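Long-range contact in thymidylate synthase thyX (Helicobacter pylori, PDB 3N3Y), which probably catalyses the reductive methylation of dUMP to dTMP with methylenetetrahydrofolate as methyl donor and NADPH and the reduced flavin FADH2 as reductants, working as a homotetramer: residues Ser92-Leu100 and Asn151-Tyr162. Residues are numbered along the deposited sequence; the frame is centred on the assembly and turned at random.
Sequences SSRYTLREL and NDLAKYAMPESY. With UMP (2'-deoxyuridine 5'-monophosphate), chain G.
Two short helical runs meet where R94 and N151 come within 5.3 Å at their CA atoms, the weakly bonded helix 93-96 against helix 151-154, and together they supply much of the phosphate side of the dUMP site of this ThyX-family enzyme, and one contact to the uracil. The phosphate sits over the N-terminal turn of 93-96: the backbone N-H of R94 donates to OP2 (174°), which also receives S92 OG at 2.5 Å, while OP1 takes the N and OG of S93. S93 OG lies between its own backbone N and carbonyl carbon (chi1 73°), a rotation that lets it bond OP1 and also accept from K155 NZ at 2.9 Å. The lysine chain, bent at its last two torsions, brings NZ to OP3 as well, but that bond is weak. R74 of the same chain and R82 and R182 of the second subunit also bind dUMP.

R94 links nucleotide and protein. Its guanidinium takes D152 side-on, NE to OD1 and NH2 to OD2, the latter bond nearly straight (173°) and on the syn side of the carboxylate; the salt bridge helps fix the guanidinium while NH1 donates to O4 of the uracil at 2.8 Å and also to K186 O of the second subunit. A water donates to both D152 OD1 and R94 O. The same carbonyl is met from above its plane by N151 ND2 at 3.1 Å.

Beyond the site, L97 lays CD1 across K155 CA and CB and turns CD2 toward the Y162 phenol, which L100 also touches. At the phenol's edge Y162 OH donates to the anti side of E99 OE2 at 2.6 Å, while E99 OE1 forms a salt bridge with K91 NZ.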
loop_
_atom_site.group_PDB
_atom_site.type_symbol
_atom_site.label_atom_id
_atom_site.label_comp_id
_atom_site.label_asym_id
_atom_site.label_seq_id
_atom_site.Cartn_x
_atom_site.Cartn_y
_atom_site.Cartn_z
ATOM N N SER A 92 -21.034 -5.574 -9.802
ATOM C CA SER A 92 -21.148 -4.233 -10.359
ATOM C C SER A 92 -22.590 -3.893 -10.711
ATOM O O SER A 92 -23.223 -4.565 -11.526
ATOM C CB SER A 92 -20.269 -4.119 -11.604
ATOM O OG SER A 92 -20.438 -2.877 -12.246
ATOM N N SER A 93 -23.109 -2.840 -10.099
ATOM C CA SER A 93 -24.445 -2.381 -10.439
ATOM C C SER A 93 -24.524 -1.907 -11.901
ATOM O O SER A 93 -25.575 -2.010 -12.530
ATOM C CB SER A 93 -24.901 -1.263 -9.491
ATOM O OG SER A 93 -24.218 -0.053 -9.777
ATOM N N ARG A 94 -23.423 -1.379 -12.434
ATOM C CA ARG A 94 -23.400 -0.949 -13.832
ATOM C C ARG A 94 -23.708 -2.108 -14.793
ATOM O O ARG A 94 -24.162 -1.887 -15.913
ATOM C CB ARG A 94 -22.043 -0.332 -14.205
ATOM C CG ARG A 94 -21.629 0.894 -13.390
ATOM C CD ARG A 94 -20.282 1.437 -13.876
ATOM N NE ARG A 94 -20.370 1.988 -15.231
ATOM C CZ ARG A 94 -19.362 2.009 -16.101
ATOM N NH1 ARG A 94 -18.178 1.509 -15.769
ATOM N NH2 ARG A 94 -19.534 2.529 -17.308
ATOM N N TYR A 95 -23.459 -3.342 -14.372
ATOM C CA TYR A 95 -23.651 -4.470 -15.276
ATOM C C TYR A 95 -24.623 -5.547 -14.807
ATOM O O TYR A 95 -24.815 -6.536 -15.499
ATOM C CB TYR A 95 -22.293 -5.067 -15.686
ATOM C CG TYR A 95 -21.575 -4.140 -16.648
ATOM C CD1 TYR A 95 -22.021 -4.001 -17.969
ATOM C CD2 TYR A 95 -20.493 -3.362 -16.232
ATOM C CE1 TYR A 95 -21.395 -3.137 -18.857
ATOM C CE2 TYR A 95 -19.853 -2.492 -17.113
ATOM C CZ TYR A 95 -20.312 -2.383 -18.425
ATOM O OH TYR A 95 -19.690 -1.526 -19.306
ATOM N N THR A 96 -25.253 -5.352 -13.655
ATOM C CA THR A 96 -26.142 -6.377 -13.123
ATOM C C THR A 96 -27.544 -5.870 -12.760
ATOM O O THR A 96 -28.388 -6.654 -12.315
ATOM C CB THR A 96 -25.560 -7.009 -11.855
ATOM O OG1 THR A 96 -25.420 -5.987 -10.866
ATOM C CG2 THR A 96 -24.199 -7.664 -12.126
ATOM N N LEU A 97 -27.783 -4.569 -12.915
ATOM C CA LEU A 97 -29.052 -3.970 -12.474
ATOM C C LEU A 97 -30.269 -4.535 -13.200
ATOM O O LEU A 97 -31.373 -4.528 -12.665
ATOM C CB LEU A 97 -29.024 -2.438 -12.594
ATOM C CG LEU A 97 -28.660 -1.712 -11.291
ATOM C CD1 LEU A 97 -28.825 -0.186 -11.413
ATOM C CD2 LEU A 97 -29.486 -2.249 -10.118
ATOM N N ARG A 98 -30.062 -5.027 -14.416
ATOM C CA ARG A 98 -31.132 -5.631 -15.207
ATOM C C ARG A 98 -31.805 -6.833 -14.509
ATOM O O ARG A 98 -32.882 -7.289 -14.916
ATOM C CB ARG A 98 -30.587 -6.032 -16.574
ATOM C CG ARG A 98 -30.935 -5.073 -17.702
ATOM C CD ARG A 98 -31.916 -5.783 -18.617
ATOM N NE ARG A 98 -31.677 -7.232 -18.585
ATOM C CZ ARG A 98 -32.595 -8.166 -18.840
ATOM N NH1 ARG A 98 -33.837 -7.815 -19.157
ATOM N NH2 ARG A 98 -32.267 -9.455 -18.775
ATOM N N GLU A 99 -31.172 -7.334 -13.451
ATOM C CA GLU A 99 -31.796 -8.340 -12.596
ATOM C C GLU A 99 -33.196 -7.920 -12.112
ATOM O O GLU A 99 -34.022 -8.773 -11.765
ATOM C CB GLU A 99 -30.895 -8.644 -11.392
ATOM C CG GLU A 99 -30.799 -7.503 -10.365
ATOM C CD GLU A 99 -29.671 -7.714 -9.357
ATOM O OE1 GLU A 99 -29.068 -8.813 -9.367
ATOM O OE2 GLU A 99 -29.389 -6.788 -8.554
ATOM N N LEU A 100 -33.450 -6.611 -12.074
ATOM C CA LEU A 100 -34.733 -6.061 -11.600
ATOM C C LEU A 100 -35.806 -6.020 -12.693
ATOM O O LEU A 100 -36.999 -5.937 -12.408
ATOM C CB LEU A 100 -34.556 -4.639 -11.045
ATOM C CG LEU A 100 -33.890 -4.425 -9.687
ATOM C CD1 LEU A 100 -33.930 -2.947 -9.300
ATOM C CD2 LEU A 100 -34.560 -5.273 -8.614
ATOM N N ASN A 151 -28.471 1.067 -17.191
ATOM C CA ASN A 151 -27.924 0.894 -15.842
ATOM C C ASN A 151 -27.119 2.087 -15.326
ATOM O O ASN A 151 -27.329 2.518 -14.196
ATOM C CB ASN A 151 -27.053 -0.348 -15.777
ATOM C CG ASN A 151 -27.848 -1.632 -15.934
ATOM O OD1 ASN A 151 -29.085 -1.632 -15.874
ATOM N ND2 ASN A 151 -27.137 -2.745 -16.118
ATOM N N ASP A 152 -26.210 2.608 -16.160
ATOM C CA ASP A 152 -25.352 3.752 -15.813
ATOM C C ASP A 152 -26.107 5.001 -15.342
ATOM O O ASP A 152 -25.545 5.826 -14.619
ATOM C CB ASP A 152 -24.434 4.145 -16.989
ATOM C CG ASP A 152 -23.155 3.298 -17.063
ATOM O OD1 ASP A 152 -23.057 2.280 -16.330
ATOM O OD2 ASP A 152 -22.243 3.652 -17.859
ATOM N N LEU A 153 -27.355 5.148 -15.783
ATOM C CA LEU A 153 -28.194 6.277 -15.409
ATOM C C LEU A 153 -29.115 5.871 -14.279
ATOM O O LEU A 153 -29.307 6.611 -13.314
ATOM C CB LEU A 153 -29.055 6.756 -16.595
ATOM C CG LEU A 153 -28.311 7.239 -17.838
ATOM C CD1 LEU A 153 -29.298 7.629 -18.936
ATOM C CD2 LEU A 153 -27.370 8.396 -17.500
ATOM N N ALA A 154 -29.691 4.686 -14.398
ATOM C CA ALA A 154 -30.665 4.258 -13.408
ATOM C C ALA A 154 -30.027 4.124 -12.018
ATOM O O ALA A 154 -30.644 4.489 -11.017
ATOM C CB ALA A 154 -31.354 2.974 -13.845
ATOM N N LYS A 155 -28.785 3.643 -11.958
ATOM C CA LYS A 155 -28.101 3.458 -10.669
ATOM C C LYS A 155 -28.109 4.705 -9.751
ATOM O O LYS A 155 -27.953 4.575 -8.546
ATOM C CB LYS A 155 -26.671 2.922 -10.867
ATOM C CG LYS A 155 -25.704 3.933 -11.475
ATOM C CD LYS A 155 -24.370 3.297 -11.856
ATOM C CE LYS A 155 -23.291 3.539 -10.792
ATOM N NZ LYS A 155 -23.550 2.787 -9.533
ATOM N N TYR A 156 -28.316 5.892 -10.325
ATOM C CA TYR A 156 -28.467 7.135 -9.562
ATOM C C TYR A 156 -29.689 7.166 -8.641
ATOM O O TYR A 156 -29.720 7.915 -7.666
ATOM C CB TYR A 156 -28.450 8.355 -10.500
ATOM C CG TYR A 156 -27.034 8.637 -10.918
ATOM C CD1 TYR A 156 -26.420 7.863 -11.902
ATOM C CD2 TYR A 156 -26.276 9.621 -10.280
ATOM C CE1 TYR A 156 -25.090 8.074 -12.265
ATOM C CE2 TYR A 156 -24.946 9.839 -10.635
ATOM C CZ TYR A 156 -24.357 9.056 -11.631
ATOM O OH TYR A 156 -23.032 9.248 -12.007
ATOM N N ALA A 157 -30.679 6.333 -8.928
ATOM C CA ALA A 157 -31.879 6.288 -8.102
ATOM C C ALA A 157 -31.817 5.193 -7.033
ATOM O O ALA A 157 -32.736 5.027 -6.261
ATOM C CB ALA A 157 -33.099 6.088 -8.978
ATOM N N MET A 158 -30.737 4.431 -7.006
ATOM C CA MET A 158 -30.658 3.282 -6.125
ATOM C C MET A 158 -30.389 3.682 -4.662
ATOM O O MET A 158 -29.551 4.538 -4.390
ATOM C CB MET A 158 -29.576 2.346 -6.653
ATOM C CG MET A 158 -29.246 1.157 -5.793
ATOM S SD MET A 158 -28.005 0.150 -6.628
ATOM C CE MET A 158 -26.697 1.354 -6.837
ATOM N N PRO A 159 -31.107 3.063 -3.710
ATOM C CA PRO A 159 -30.868 3.388 -2.303
ATOM C C PRO A 159 -29.604 2.687 -1.792
ATOM O O PRO A 159 -29.204 1.647 -2.327
ATOM C CB PRO A 159 -32.098 2.803 -1.615
ATOM C CG PRO A 159 -32.340 1.550 -2.381
ATOM C CD PRO A 159 -32.077 1.964 -3.847
ATOM N N GLU A 160 -28.989 3.243 -0.759
ATOM C CA GLU A 160 -27.782 2.643 -0.187
ATOM C C GLU A 160 -28.025 1.287 0.475
ATOM O O GLU A 160 -27.090 0.530 0.677
ATOM C CB GLU A 160 -27.131 3.593 0.814
ATOM C CG GLU A 160 -26.805 4.940 0.231
ATOM C CD GLU A 160 -25.318 5.180 0.155
ATOM O OE1 GLU A 160 -24.629 4.913 1.170
ATOM O OE2 GLU A 160 -24.844 5.646 -0.909
ATOM N N SER A 161 -29.270 0.972 0.804
ATOM C CA SER A 161 -29.555 -0.320 1.399
ATOM C C SER A 161 -29.557 -1.444 0.367
ATOM O O SER A 161 -29.752 -2.602 0.708
ATOM C CB SER A 161 -30.876 -0.293 2.164
ATOM O OG SER A 161 -31.925 0.136 1.324
ATOM N N TYR A 162 -29.338 -1.106 -0.894
ATOM C CA TYR A 162 -29.312 -2.115 -1.937
ATOM C C TYR A 162 -28.198 -3.140 -1.690
ATOM O O TYR A 162 -27.068 -2.780 -1.371
ATOM C CB TYR A 162 -29.106 -1.467 -3.292
ATOM C CG TYR A 162 -29.530 -2.364 -4.421
ATOM C CD1 TYR A 162 -28.630 -3.224 -5.035
ATOM C CD2 TYR A 162 -30.849 -2.365 -4.864
ATOM C CE1 TYR A 162 -29.036 -4.059 -6.072
ATOM C CE2 TYR A 162 -31.258 -3.192 -5.893
ATOM C CZ TYR A 162 -30.355 -4.032 -6.490
ATOM O OH TYR A 162 -30.786 -4.836 -7.518
HETATM N N1 UMP G . -16.349 -0.249 -9.757
HETATM C C2 UMP G . -15.581 0.840 -10.114
HETATM N N3 UMP G . -15.740 1.393 -11.372
HETATM C C4 UMP G . -16.670 0.859 -12.253
HETATM C C5 UMP G . -17.446 -0.243 -11.888
HETATM C C6 UMP G . -17.272 -0.784 -10.625
HETATM O O2 UMP G . -14.761 1.305 -9.313
HETATM O O4 UMP G . -16.808 1.368 -13.358
HETATM C "C1'" UMP G . -16.188 -0.804 -8.411
HETATM C "C2'" UMP G . -16.845 0.176 -7.440
HETATM C "C3'" UMP G . -17.623 -0.722 -6.497
HETATM C "C4'" UMP G . -17.910 -1.968 -7.320
HETATM O "O3'" UMP G . -16.802 -1.068 -5.409
HETATM O "O4'" UMP G . -16.887 -2.026 -8.294
HETATM C "C5'" UMP G . -19.272 -1.896 -8.025
HETATM O "O5'" UMP G . -19.444 -0.593 -8.540
HETATM P P UMP G . -20.679 -0.110 -9.448
HETATM O OP1 UMP G . -21.902 -0.309 -8.609
HETATM O OP2 UMP G . -20.719 -0.870 -10.754
HETATM O OP3 UMP G . -20.500 1.332 -9.793
HETATM O O HOH W 1 -23.103 0.158 -17.820
#